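PDB 5UFV: glycoside hydrolase family 61 protein from Myceliophthora thermophila, which cleaves cellulose oxidatively as a copper-dependent lytic polysaccharide monooxygenase of family AA9, giving C1-oxidised products with O2 or H2O2 as cosubstrate. Local coordinates for residues A3-N8 against T69-T74; P44-N49 against P194-Q199; G78-W83 against W126-L131; T115-T120 against N209-P214; P202-N207 against K218-P223. One frame throughout, in Å; residues are numbered along the deposited sequence.

Contact 1: residues A3-N8 against T69-T74; sequences AVTSYN and TWAQWT
S6 and T69 form an antiparallel hydrogen-bonded pair in which T69 N donates a hydrogen bond to S6 O at 3.0 Å. One step toward the start of 3-8, T5 N donates to T69 O at 2.7 Å. Nearer the start of 3-8, a water accepts hydrogen bonds from both A3 N and Q72 N.

T5 takes over part of the backbone's work. Its chi1 of 42° sets OG1 between its own N and carbonyl carbon, from where it accepts a hydrogen bond from A71 N at 2.8 Å; the bond is bent, with 134° at the hydrogen. The methyl CB of A71 packs beside the same hydroxyl. S6 and T69 share one face of the sheet, where S6 OG rests 3.5 Å from T69 CB, while T69 OG1 is bonded to S137.

V4 and W70 meet on the buried side. V4 CG2 sits over one face of the indole, 3.9 Å from the centroid of its six-membered ring, a CH-pi contact, and A3 O approaches W70 CD1 obliquely. A leucine in place of W70 would probably deprive V4 CG2 of that flat surface and open a gap beneath it.

Strands 4-9 and 65-70 are the inner pair of the four-stranded antiparallel sheet, flanked by 12-15 and 136-141. W70 also packs on L157 of strand 149-159 in the facing sheet, and V4 touches H155 of that strand.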
# COMPACT_ATOMS: atom_id res chain seq x y z
N ALA A 3 4.86 9.17 -4.52
CA ALA A 3 3.54 8.51 -4.67
C ALA A 3 3.62 7.50 -5.79
O ALA A 3 4.51 7.54 -6.62
CB ALA A 3 2.47 9.56 -4.97
N VAL A 4 2.66 6.60 -5.83
CA VAL A 4 2.55 5.71 -6.97
C VAL A 4 2.09 6.56 -8.13
O VAL A 4 1.00 7.08 -8.10
CB VAL A 4 1.52 4.61 -6.77
CG1 VAL A 4 1.30 3.85 -8.09
CG2 VAL A 4 1.97 3.67 -5.65
N THR A 5 2.91 6.64 -9.16
CA THR A 5 2.57 7.43 -10.31
C THR A 5 1.99 6.71 -11.55
O THR A 5 1.44 7.37 -12.44
CB THR A 5 3.80 8.28 -10.70
OG1 THR A 5 5.01 7.50 -10.60
CG2 THR A 5 3.87 9.48 -9.76
N SER A 6 2.11 5.39 -11.61
CA SER A 6 1.63 4.62 -12.76
C SER A 6 1.62 3.13 -12.40
O SER A 6 2.20 2.72 -11.41
CB SER A 6 2.53 4.85 -13.97
OG SER A 6 3.82 4.32 -13.73
N TYR A 7 0.97 2.30 -13.22
CA TYR A 7 0.85 0.88 -12.92
C TYR A 7 1.09 0.00 -14.16
O TYR A 7 0.87 0.43 -15.30
CB TYR A 7 -0.55 0.54 -12.37
CG TYR A 7 -1.02 1.27 -11.13
CD1 TYR A 7 -1.67 2.49 -11.22
CD2 TYR A 7 -0.84 0.73 -9.86
CE1 TYR A 7 -2.11 3.15 -10.08
CE2 TYR A 7 -1.27 1.39 -8.73
CZ TYR A 7 -1.91 2.60 -8.85
OH TYR A 7 -2.34 3.26 -7.72
N ASN A 8 1.51 -1.23 -13.91
CA ASN A 8 1.43 -2.30 -14.90
C ASN A 8 0.62 -3.46 -14.34
O ASN A 8 1.01 -4.09 -13.37
CB ASN A 8 2.82 -2.78 -15.36
CG ASN A 8 2.73 -3.71 -16.55
OD1 ASN A 8 2.23 -4.83 -16.44
ND2 ASN A 8 3.17 -3.24 -17.69
N THR A 69 4.53 1.82 -9.81
CA THR A 69 5.77 2.57 -9.98
C THR A 69 5.73 3.91 -9.24
O THR A 69 4.74 4.62 -9.28
CB THR A 69 6.07 2.82 -11.47
OG1 THR A 69 6.20 1.56 -12.11
CG2 THR A 69 7.41 3.55 -11.67
N TRP A 70 6.82 4.24 -8.58
CA TRP A 70 6.96 5.48 -7.86
C TRP A 70 7.93 6.27 -8.67
O TRP A 70 9.13 5.90 -8.73
CB TRP A 70 7.56 5.25 -6.48
CG TRP A 70 6.59 4.83 -5.45
CD1 TRP A 70 5.97 5.63 -4.54
CD2 TRP A 70 6.13 3.49 -5.20
NE1 TRP A 70 5.13 4.88 -3.75
CE2 TRP A 70 5.21 3.56 -4.14
CE3 TRP A 70 6.41 2.24 -5.75
CZ2 TRP A 70 4.57 2.42 -3.63
CZ3 TRP A 70 5.78 1.12 -5.26
CH2 TRP A 70 4.87 1.22 -4.20
N ALA A 71 7.45 7.33 -9.31
CA ALA A 71 8.33 8.18 -10.05
C ALA A 71 9.45 8.75 -9.18
O ALA A 71 10.54 8.97 -9.68
CB ALA A 71 7.55 9.30 -10.70
N GLN A 72 9.15 8.98 -7.91
CA GLN A 72 10.11 9.54 -6.92
C GLN A 72 9.84 8.87 -5.59
O GLN A 72 8.70 8.57 -5.26
CB GLN A 72 9.92 11.05 -6.69
CG GLN A 72 10.07 11.99 -7.89
CD GLN A 72 11.42 11.91 -8.65
OE1 GLN A 72 11.50 12.27 -9.86
NE2 GLN A 72 12.48 11.48 -7.95
N TRP A 73 10.90 8.63 -4.82
CA TRP A 73 10.77 8.12 -3.47
C TRP A 73 12.07 8.30 -2.71
O TRP A 73 13.11 7.87 -3.16
CB TRP A 73 10.42 6.63 -3.46
CG TRP A 73 10.30 6.18 -2.07
CD1 TRP A 73 11.11 5.33 -1.39
CD2 TRP A 73 9.33 6.64 -1.14
NE1 TRP A 73 10.69 5.20 -0.09
CE2 TRP A 73 9.59 5.99 0.09
CE3 TRP A 73 8.25 7.52 -1.23
CZ2 TRP A 73 8.82 6.19 1.20
CZ3 TRP A 73 7.48 7.72 -0.12
CH2 TRP A 73 7.76 7.05 1.09
N THR A 74 11.99 8.87 -1.53
CA THR A 74 13.19 9.31 -0.87
C THR A 74 13.60 8.54 0.39
O THR A 74 14.74 8.68 0.81
CB THR A 74 13.13 10.83 -0.58
OG1 THR A 74 12.12 11.12 0.39
CG2 THR A 74 12.83 11.59 -1.85
O HOH W 1 6.57 9.30 -7.13

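Contact 2: residues P44-N49 against P194-Q199; sequences PKLRCN and PGYCQQ
L46 and P194 make the central apolar contact between the short, weakly bonded helix 45-48 and the loop that follows strand 190-191. With CG anti to the backbone N (chi1 -173°), L46 directs CD2 at the loop, where it comes within 4.2 Å of P194 CB. The same methyl lies 4.2 Å from Y196 CE2, approaching the phenol ring obliquely, so one branch of the leucine serves both loop residues. The P194 ring, which follows a cis peptide bond, is also touched from the side of P44, whose CA lies 4.1 Å from P194 CD.

Polar groups border this patch without pairing across it. R47 bends at chi3 and carries NH2 to 4.1 Å from P194 CD, a van der Waals approach, while its NE is bonded to I193 O, just ahead of the proline. Y196 OH likewise turns to E156 of strand 149-159.

The helix is tied to the fold by the disulfide from C48 to C172, and both L46 and Y196 rest on F168 of strand 167-177. Loops laid in this way over the strands of an immunoglobulin-like beta-sandwich are characteristic of AA9 monooxygenases; here L46 stands about 8 Å, side chain to side chain, from the copper ligand Y169.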
# COMPACT_ATOMS: atom_id res chain seq x y z
N PRO A 44 -8.63 10.30 7.93
CA PRO A 44 -9.33 9.65 6.80
C PRO A 44 -8.54 9.65 5.48
O PRO A 44 -8.75 8.79 4.62
CB PRO A 44 -10.61 10.49 6.63
CG PRO A 44 -10.78 11.23 7.90
CD PRO A 44 -9.43 11.38 8.55
N LYS A 45 -7.64 10.63 5.35
CA LYS A 45 -6.74 10.71 4.23
C LYS A 45 -5.87 9.48 4.16
O LYS A 45 -5.40 9.14 3.08
CB LYS A 45 -5.84 11.92 4.33
CG LYS A 45 -6.54 13.26 4.43
CD LYS A 45 -6.76 13.91 3.10
CE LYS A 45 -7.72 15.10 3.27
NZ LYS A 45 -7.94 15.87 2.01
N LEU A 46 -5.68 8.79 5.27
CA LEU A 46 -4.95 7.51 5.25
C LEU A 46 -5.47 6.47 4.23
O LEU A 46 -4.69 5.73 3.67
CB LEU A 46 -4.91 6.88 6.63
CG LEU A 46 -4.04 5.65 6.77
CD1 LEU A 46 -2.58 5.96 6.42
CD2 LEU A 46 -4.15 5.10 8.17
N ARG A 47 -6.77 6.45 3.97
CA ARG A 47 -7.34 5.45 3.10
C ARG A 47 -6.82 5.53 1.67
O ARG A 47 -6.19 4.60 1.17
CB ARG A 47 -8.87 5.54 3.11
CG ARG A 47 -9.56 4.36 2.44
CD ARG A 47 -11.07 4.45 2.52
NE ARG A 47 -11.45 4.41 3.92
CZ ARG A 47 -12.63 4.69 4.40
NH1 ARG A 47 -13.64 5.05 3.60
NH2 ARG A 47 -12.80 4.65 5.70
N CYS A 48 -7.11 6.62 1.00
CA CYS A 48 -6.74 6.78 -0.40
C CYS A 48 -6.24 8.19 -0.64
O CYS A 48 -6.42 8.75 -1.73
CB CYS A 48 -7.96 6.51 -1.29
SG CYS A 48 -8.54 4.78 -1.30
N ASN A 49 -5.59 8.77 0.38
CA ASN A 49 -5.01 10.10 0.28
C ASN A 49 -6.06 11.10 -0.17
O ASN A 49 -5.76 12.01 -0.95
CB ASN A 49 -3.82 10.09 -0.69
CG ASN A 49 -2.68 11.00 -0.27
OD1 ASN A 49 -2.85 11.95 0.47
ND2 ASN A 49 -1.53 10.72 -0.77
N PRO A 194 -8.86 4.32 7.84
CA PRO A 194 -8.04 4.13 9.05
C PRO A 194 -8.66 3.15 10.03
O PRO A 194 -9.87 2.90 9.94
CB PRO A 194 -8.05 5.53 9.68
CG PRO A 194 -9.28 6.19 9.15
CD PRO A 194 -9.46 5.66 7.77
N GLY A 195 -7.85 2.60 10.93
CA GLY A 195 -8.33 1.61 11.89
C GLY A 195 -7.41 0.44 12.16
O GLY A 195 -7.35 -0.07 13.28
N TYR A 196 -6.68 -0.01 11.14
CA TYR A 196 -5.84 -1.20 11.29
C TYR A 196 -4.66 -1.04 12.27
O TYR A 196 -4.04 -2.03 12.68
CB TYR A 196 -5.34 -1.66 9.92
CG TYR A 196 -4.21 -0.85 9.32
CD1 TYR A 196 -2.89 -1.17 9.57
CD2 TYR A 196 -4.48 0.23 8.48
CE1 TYR A 196 -1.86 -0.44 9.01
CE2 TYR A 196 -3.45 0.97 7.91
CZ TYR A 196 -2.14 0.62 8.18
OH TYR A 196 -1.09 1.35 7.63
N CYS A 197 -4.33 0.21 12.59
CA CYS A 197 -3.28 0.48 13.55
C CYS A 197 -3.68 1.70 14.34
O CYS A 197 -4.50 2.46 13.85
CB CYS A 197 -1.94 0.73 12.85
SG CYS A 197 -1.88 2.16 11.73
N GLN A 198 -3.14 1.85 15.55
CA GLN A 198 -3.28 3.07 16.35
C GLN A 198 -1.99 3.86 16.33
O GLN A 198 -0.92 3.29 16.21
CB GLN A 198 -3.62 2.76 17.82
CG GLN A 198 -4.79 1.81 18.01
CD GLN A 198 -6.07 2.40 17.48
OE1 GLN A 198 -6.53 3.44 17.97
NE2 GLN A 198 -6.65 1.76 16.47
N GLN A 199 -2.11 5.17 16.49
CA GLN A 199 -0.95 6.05 16.46
C GLN A 199 0.15 5.61 17.42
O GLN A 199 1.32 5.71 17.09
CB GLN A 199 -1.38 7.49 16.78
CG GLN A 199 -0.32 8.55 16.50
CD GLN A 199 -0.01 8.71 15.02
OE1 GLN A 199 -0.75 8.22 14.16
NE2 GLN A 199 1.07 9.38 14.71

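Contact 3: residues G78-W83 against W126-L131; sequences GPILVW and WDIAKL
G78 lies flat against the indole of W126, the pi contact of this pair. G78 CA is 3.7 Å from the centroid of the six-membered ring, 23° off its normal, a CH-pi interaction, and G78 N stands over the same ring system, 3.3 Å from W126 CD2. P79 continues this contact with CD 3.9 Å from W126 CZ3. An alanine at W126 is likely to uncover the G78 backbone and P79 CD and to leave L118 O without its indole N-H donor.

The aliphatic contacts centre on I80. Its extended arm (chi2 176°) carries CD1 across to L131 CD1, where the two side chains meet tip to tip at 4.0 Å, while the I80 and I128 side chains cross obliquely, CG1 to CG1 at 4.2 Å.

The polar link is indirect: a water lies 2.7 Å from G78 O and accepts from I128 N at 3.0 Å, placed to bridge the two backbones. I128 CB packs against the same carbonyl oxygen.

Strand 80-86 runs between 149-159 and 101-107 in the six-stranded sheet. The loop 126-131 covers its beginning, and I80 and D127 both reach W138 on strand 136-141 of the other sheet.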
# COMPACT_ATOMS: atom_id res chain seq x y z
N GLY A 78 11.22 1.72 6.43
CA GLY A 78 9.85 1.49 6.80
C GLY A 78 9.24 0.42 5.90
O GLY A 78 9.82 0.03 4.88
N PRO A 79 8.05 -0.07 6.27
CA PRO A 79 7.40 -1.11 5.50
C PRO A 79 6.65 -0.69 4.22
O PRO A 79 6.33 0.48 4.00
CB PRO A 79 6.41 -1.71 6.51
CG PRO A 79 6.07 -0.58 7.38
CD PRO A 79 7.35 0.18 7.54
N ILE A 80 6.40 -1.69 3.39
CA ILE A 80 5.58 -1.58 2.22
C ILE A 80 4.36 -2.42 2.51
O ILE A 80 4.50 -3.56 2.94
CB ILE A 80 6.29 -2.22 1.01
CG1 ILE A 80 7.61 -1.51 0.75
CG2 ILE A 80 5.41 -2.18 -0.22
CD1 ILE A 80 8.42 -2.14 -0.35
N LEU A 81 3.17 -1.88 2.26
CA LEU A 81 1.95 -2.67 2.33
C LEU A 81 1.11 -2.51 1.07
O LEU A 81 0.97 -1.41 0.54
CB LEU A 81 1.13 -2.23 3.52
CG LEU A 81 1.71 -2.61 4.89
CD1 LEU A 81 2.77 -1.63 5.35
CD2 LEU A 81 0.59 -2.69 5.93
N VAL A 82 0.55 -3.62 0.60
CA VAL A 82 -0.36 -3.59 -0.52
C VAL A 82 -1.61 -4.30 -0.12
O VAL A 82 -1.56 -5.44 0.31
CB VAL A 82 0.22 -4.31 -1.72
CG1 VAL A 82 -0.70 -4.11 -2.92
CG2 VAL A 82 1.65 -3.84 -2.00
N TRP A 83 -2.75 -3.64 -0.28
CA TRP A 83 -4.01 -4.14 0.17
C TRP A 83 -5.01 -4.14 -0.94
O TRP A 83 -4.85 -3.46 -1.93
CB TRP A 83 -4.63 -3.21 1.21
CG TRP A 83 -3.80 -2.79 2.39
CD1 TRP A 83 -2.72 -1.96 2.38
CD2 TRP A 83 -4.06 -3.11 3.76
NE1 TRP A 83 -2.25 -1.78 3.67
CE2 TRP A 83 -3.07 -2.46 4.53
CE3 TRP A 83 -5.03 -3.87 4.41
CZ2 TRP A 83 -3.03 -2.55 5.91
CZ3 TRP A 83 -4.99 -3.96 5.79
CH2 TRP A 83 -4.00 -3.30 6.52
N TRP A 126 15.82 -2.47 5.01
CA TRP A 126 14.42 -2.46 4.59
C TRP A 126 14.26 -2.61 3.08
O TRP A 126 14.98 -1.98 2.29
CB TRP A 126 13.78 -1.14 4.99
CG TRP A 126 13.84 -0.80 6.44
CD1 TRP A 126 14.87 -0.19 7.11
CD2 TRP A 126 12.79 -0.98 7.39
NE1 TRP A 126 14.52 -0.00 8.42
CE2 TRP A 126 13.25 -0.48 8.62
CE3 TRP A 126 11.50 -1.51 7.31
CZ2 TRP A 126 12.46 -0.49 9.77
CZ3 TRP A 126 10.73 -1.55 8.45
CH2 TRP A 126 11.21 -1.04 9.67
N ASP A 127 13.29 -3.41 2.68
CA ASP A 127 12.96 -3.59 1.26
C ASP A 127 12.54 -2.28 0.59
O ASP A 127 12.75 -2.10 -0.61
CB ASP A 127 11.85 -4.64 1.10
CG ASP A 127 12.37 -6.05 1.30
OD1 ASP A 127 13.41 -6.39 0.72
OD2 ASP A 127 11.75 -6.82 2.06
N ILE A 128 11.96 -1.37 1.35
CA ILE A 128 11.61 -0.08 0.80
C ILE A 128 12.80 0.66 0.17
O ILE A 128 12.62 1.47 -0.71
CB ILE A 128 10.97 0.82 1.89
CG1 ILE A 128 10.01 1.84 1.27
CG2 ILE A 128 12.04 1.54 2.70
CD1 ILE A 128 9.21 2.62 2.29
N ALA A 129 14.01 0.39 0.62
CA ALA A 129 15.17 1.10 0.10
C ALA A 129 15.31 0.93 -1.39
O ALA A 129 15.97 1.73 -2.06
CB ALA A 129 16.43 0.57 0.76
N LYS A 130 14.72 -0.15 -1.90
CA LYS A 130 14.84 -0.48 -3.28
C LYS A 130 13.94 0.40 -4.13
O LYS A 130 14.18 0.52 -5.33
CB LYS A 130 14.55 -1.96 -3.51
CG LYS A 130 15.61 -2.87 -2.92
CD LYS A 130 15.11 -4.29 -2.77
CE LYS A 130 16.23 -5.23 -2.32
NZ LYS A 130 15.68 -6.56 -1.92
N LEU A 131 12.93 1.01 -3.50
CA LEU A 131 12.06 2.00 -4.17
C LEU A 131 12.67 3.40 -4.28
O LEU A 131 12.09 4.26 -4.91
CB LEU A 131 10.70 2.09 -3.49
CG LEU A 131 9.94 0.77 -3.43
CD1 LEU A 131 8.56 0.96 -2.83
CD2 LEU A 131 9.82 0.12 -4.80
O HOH W 2 10.46 -2.30 3.79

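Contact 4: residues T115-T120 against N209-P214; sequences TVFLDT and NDHSLP
F117 and H211 stack face to face, their ring centroids 3.9 Å apart and their planes inclined by 20°. H211 ND1 stands over the centre of the phenyl ring, whereas F117 CG lies over the imidazole nearer its rim, with CE1 of H211 3.4 Å from F117 CD2.

D119 approaches the imidazole from its edge instead, with the carboxylate turned almost perpendicular to the ring. H211 NE2 donates to D119 OD1 at 2.9 Å, reaching it on the syn side but out of the carboxylate plane; a longer bond to OD2 is weak. A chi1 of 75° brings the D119 carboxylate between its own N and carbonyl carbon and within reach of both partners. N209 ND2 gives the straighter bond, to D119 OD2 at 3.2 Å with 171° at the hydrogen; it meets OD2 on its anti lone pair, and the oxygen lies in the N209 amide plane. The imidazole is thus fixed by its stacked face and by its NE2, and the nearby carboxylate would probably favour its protonated form.

F117 and D119 lie in the type I turn F117-T120, H211 in the turn D210-L213, both in surface loops: one runs from strand 101-107 to 136-141, the other follows 190-191. L118 ties the first to Q215 and W126.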
# COMPACT_ATOMS: atom_id res chain seq x y z
N THR A 115 25.13 -5.01 12.70
CA THR A 115 25.81 -4.10 11.74
C THR A 115 24.81 -3.22 10.95
O THR A 115 25.13 -2.12 10.53
CB THR A 115 26.70 -4.88 10.74
OG1 THR A 115 25.90 -5.73 9.89
CG2 THR A 115 27.74 -5.72 11.47
N VAL A 116 23.60 -3.73 10.73
CA VAL A 116 22.52 -3.01 10.08
C VAL A 116 21.35 -2.92 11.08
O VAL A 116 20.69 -3.93 11.37
CB VAL A 116 22.06 -3.74 8.79
CG1 VAL A 116 20.85 -3.05 8.15
CG2 VAL A 116 23.20 -3.84 7.78
N PHE A 117 21.11 -1.73 11.60
CA PHE A 117 20.00 -1.51 12.50
C PHE A 117 18.77 -0.98 11.78
O PHE A 117 18.81 -0.66 10.58
CB PHE A 117 20.40 -0.52 13.59
CG PHE A 117 21.68 -0.87 14.28
CD1 PHE A 117 21.68 -1.72 15.38
CD2 PHE A 117 22.89 -0.36 13.83
CE1 PHE A 117 22.86 -2.04 16.02
CE2 PHE A 117 24.09 -0.68 14.47
CZ PHE A 117 24.07 -1.52 15.57
N LEU A 118 17.67 -0.87 12.53
CA LEU A 118 16.41 -0.33 12.04
C LEU A 118 16.59 1.06 11.47
O LEU A 118 15.91 1.41 10.50
CB LEU A 118 15.34 -0.27 13.14
CG LEU A 118 14.81 -1.59 13.71
CD1 LEU A 118 13.96 -1.33 14.94
CD2 LEU A 118 14.01 -2.38 12.69
N ASP A 119 17.48 1.85 12.08
CA ASP A 119 17.72 3.22 11.62
C ASP A 119 18.90 3.37 10.64
O ASP A 119 19.19 4.48 10.23
CB ASP A 119 17.90 4.17 12.81
CG ASP A 119 19.24 4.02 13.50
OD1 ASP A 119 19.89 2.96 13.38
OD2 ASP A 119 19.64 4.97 14.21
N THR A 120 19.55 2.27 10.26
CA THR A 120 20.67 2.37 9.35
C THR A 120 20.22 2.81 7.96
O THR A 120 19.27 2.26 7.41
CB THR A 120 21.43 1.04 9.24
OG1 THR A 120 22.02 0.74 10.50
CG2 THR A 120 22.53 1.11 8.15
N ASN A 209 15.79 5.13 16.53
CA ASN A 209 17.20 5.33 16.76
C ASN A 209 17.66 4.71 18.06
O ASN A 209 18.81 4.85 18.42
CB ASN A 209 17.53 6.84 16.75
CG ASN A 209 16.94 7.56 15.55
OD1 ASN A 209 16.14 8.47 15.68
ND2 ASN A 209 17.32 7.13 14.38
N ASP A 210 16.79 4.00 18.77
CA ASP A 210 17.18 3.36 20.01
C ASP A 210 17.63 1.92 19.78
O ASP A 210 16.80 1.02 19.62
CB ASP A 210 16.02 3.37 20.99
CG ASP A 210 16.38 2.77 22.34
OD1 ASP A 210 17.52 2.27 22.55
OD2 ASP A 210 15.49 2.80 23.19
N HIS A 211 18.94 1.73 19.82
CA HIS A 211 19.56 0.45 19.48
C HIS A 211 19.41 -0.61 20.56
O HIS A 211 19.78 -1.76 20.34
CB HIS A 211 21.04 0.66 19.12
CG HIS A 211 21.25 1.37 17.82
ND1 HIS A 211 22.47 1.41 17.18
CD2 HIS A 211 20.39 2.05 17.02
CE1 HIS A 211 22.35 2.10 16.05
NE2 HIS A 211 21.10 2.49 15.93
N SER A 212 18.86 -0.24 21.72
CA SER A 212 18.65 -1.20 22.82
C SER A 212 17.38 -2.02 22.66
O SER A 212 17.23 -3.07 23.27
CB SER A 212 18.65 -0.49 24.16
OG SER A 212 19.96 -0.06 24.45
N LEU A 213 16.48 -1.53 21.83
CA LEU A 213 15.28 -2.27 21.48
C LEU A 213 15.62 -3.51 20.66
O LEU A 213 16.73 -3.63 20.11
CB LEU A 213 14.33 -1.37 20.67
CG LEU A 213 13.76 -0.14 21.39
CD1 LEU A 213 12.70 0.53 20.53
CD2 LEU A 213 13.22 -0.48 22.79
N PRO A 214 14.66 -4.45 20.57
CA PRO A 214 14.84 -5.54 19.62
C PRO A 214 14.84 -4.99 18.22
O PRO A 214 14.01 -4.14 17.88
CB PRO A 214 13.60 -6.43 19.84
CG PRO A 214 12.94 -5.94 21.08
CD PRO A 214 13.37 -4.52 21.27

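Contact 5: residues P202-N207 against K218-P223; sequences PNISFN and KIPGPP
The flat amide of N203 lies edge-on to the backbone of K218, with the bonded oxygen near the amide plane: ND2 donates to K218 O at 2.9 Å, and the angle at the hydrogen is 154°. The carbonyl group is differently placed, since the donor stands above its plane, 46° out of it, and not on a lone pair. Beside this bond, P220 CA lies 3.7 Å from N203 ND2, and the ring atom P220 CB is only slightly farther off.

The contact joins two parts of the long C-terminal loop region that follows strand 190-191 and wraps the beta-sandwich of this AA9 enzyme; neither segment forms helix or strand. A side-chain amide provides the hydrogen bond between them. N203 can reach because its chi1 of 56° holds CG between the backbone N and the carbonyl carbon, folding the amide across to K218. N203 CB too comes close to K218 O, at 3.3 Å. N203 is a predicted glycosylation site, but carries no sugar in this structure.

Outside the pair, I204 is packed on P166 and C197 behind it, and P220 O binds K103 of strand 101-107, which holds the second segment on the sheet. N203 O in turn is bonded to Y217 OH, just before K218.

The remaining contact between the segments is apolar. K218 adds its CG alongside the amide nitrogen, while the remainder of its chain leads away from the contact. Where the hydrophobic parts finally meet, I204 and P220 cross at a slant, I204 CD1 lying 4.0 Å from P220 CG.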
# COMPACT_ATOMS: atom_id res chain seq x y z
N PRO A 202 3.54 0.19 18.97
CA PRO A 202 5.02 0.18 19.04
C PRO A 202 5.72 -0.14 17.71
O PRO A 202 6.95 -0.08 17.63
CB PRO A 202 5.32 -0.93 20.07
CG PRO A 202 4.12 -1.83 20.07
CD PRO A 202 2.94 -1.03 19.58
N ASN A 203 4.94 -0.52 16.71
CA ASN A 203 5.42 -0.56 15.36
C ASN A 203 4.92 0.66 14.54
O ASN A 203 5.07 0.67 13.32
CB ASN A 203 5.03 -1.89 14.69
CG ASN A 203 3.54 -2.17 14.74
OD1 ASN A 203 2.74 -1.39 15.26
ND2 ASN A 203 3.17 -3.32 14.21
N ILE A 204 4.37 1.68 15.19
CA ILE A 204 3.93 2.89 14.50
C ILE A 204 4.69 4.12 14.96
O ILE A 204 5.36 4.76 14.15
CB ILE A 204 2.41 3.10 14.68
CG1 ILE A 204 1.64 1.89 14.08
CG2 ILE A 204 1.98 4.43 14.09
CD1 ILE A 204 1.80 1.69 12.58
N SER A 205 4.57 4.46 16.24
CA SER A 205 5.32 5.55 16.87
C SER A 205 6.24 4.90 17.88
O SER A 205 5.77 4.27 18.83
CB SER A 205 4.41 6.54 17.60
OG SER A 205 3.77 7.45 16.71
N PHE A 206 7.55 5.05 17.65
CA PHE A 206 8.57 4.45 18.52
C PHE A 206 9.93 5.05 18.18
O PHE A 206 10.07 5.74 17.16
CB PHE A 206 8.60 2.90 18.37
CG PHE A 206 9.11 2.42 17.04
CD1 PHE A 206 8.30 2.48 15.92
CD2 PHE A 206 10.40 1.92 16.91
CE1 PHE A 206 8.77 2.03 14.70
CE2 PHE A 206 10.87 1.48 15.70
CZ PHE A 206 10.06 1.53 14.59
N ASN A 207 10.92 4.80 19.03
CA ASN A 207 12.23 5.41 18.84
C ASN A 207 13.14 4.53 18.01
O ASN A 207 13.89 3.70 18.53
CB ASN A 207 12.88 5.73 20.18
CG ASN A 207 14.10 6.63 20.02
OD1 ASN A 207 14.54 6.94 18.91
ND2 ASN A 207 14.65 7.05 21.14
N LYS A 218 7.66 -5.78 13.56
CA LYS A 218 6.39 -6.44 13.24
C LYS A 218 5.61 -5.52 12.25
O LYS A 218 5.28 -4.37 12.56
CB LYS A 218 5.61 -6.70 14.53
CG LYS A 218 4.24 -7.30 14.35
CD LYS A 218 4.29 -8.73 13.81
CE LYS A 218 2.90 -9.25 13.45
NZ LYS A 218 1.93 -9.27 14.60
N ILE A 219 5.32 -6.03 11.06
CA ILE A 219 4.56 -5.25 10.09
C ILE A 219 3.11 -5.06 10.58
O ILE A 219 2.44 -6.01 10.99
CB ILE A 219 4.66 -5.89 8.68
CG1 ILE A 219 6.12 -5.92 8.22
CG2 ILE A 219 3.88 -5.09 7.65
CD1 ILE A 219 6.36 -6.70 6.94
N PRO A 220 2.61 -3.82 10.55
CA PRO A 220 1.24 -3.59 11.03
C PRO A 220 0.17 -4.17 10.14
O PRO A 220 0.44 -4.53 8.99
CB PRO A 220 1.12 -2.08 11.08
CG PRO A 220 2.22 -1.55 10.24
CD PRO A 220 3.31 -2.57 10.23
N GLY A 221 -1.04 -4.26 10.68
CA GLY A 221 -2.17 -4.85 9.99
C GLY A 221 -2.22 -6.36 10.18
O GLY A 221 -1.32 -6.93 10.79
N PRO A 222 -3.27 -7.02 9.64
CA PRO A 222 -3.48 -8.45 9.76
C PRO A 222 -2.50 -9.24 8.92
O PRO A 222 -1.87 -8.67 8.04
CB PRO A 222 -4.91 -8.65 9.23
CG PRO A 222 -5.49 -7.29 9.04
CD PRO A 222 -4.32 -6.38 8.83
N PRO A 223 -2.39 -10.57 9.16
CA PRO A 223 -1.57 -11.43 8.31
C PRO A 223 -1.97 -11.30 6.87
O PRO A 223 -3.11 -10.97 6.59
CB PRO A 223 -1.91 -12.85 8.79
CG PRO A 223 -3.15 -12.72 9.62
CD PRO A 223 -3.13 -11.34 10.18

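Contact 3 is the buried member, contacts 1 and 5 are partly buried, and contacts 2 and 4 lie at the surface. Contacts 1 and 3 touch where W70 and W73 pack on I128 and L131, so the loop 126-131 packs against 69-74 as well as on strand 80-86. Contact 1 alone has strand pairing, whereas contact 3 relies on apolar packing and a shared water, and contact 5 rests on a single side-chain-to-backbone hydrogen bond. Contact 2 is apolar; contact 4 is built on a carboxylate and stacked rings. Contacts 2, 4 and 5 draw on the loops after strand 190-191. Y196 and G221 connect contact 2 to contact 5, and W126 links contact 3 to contact 4.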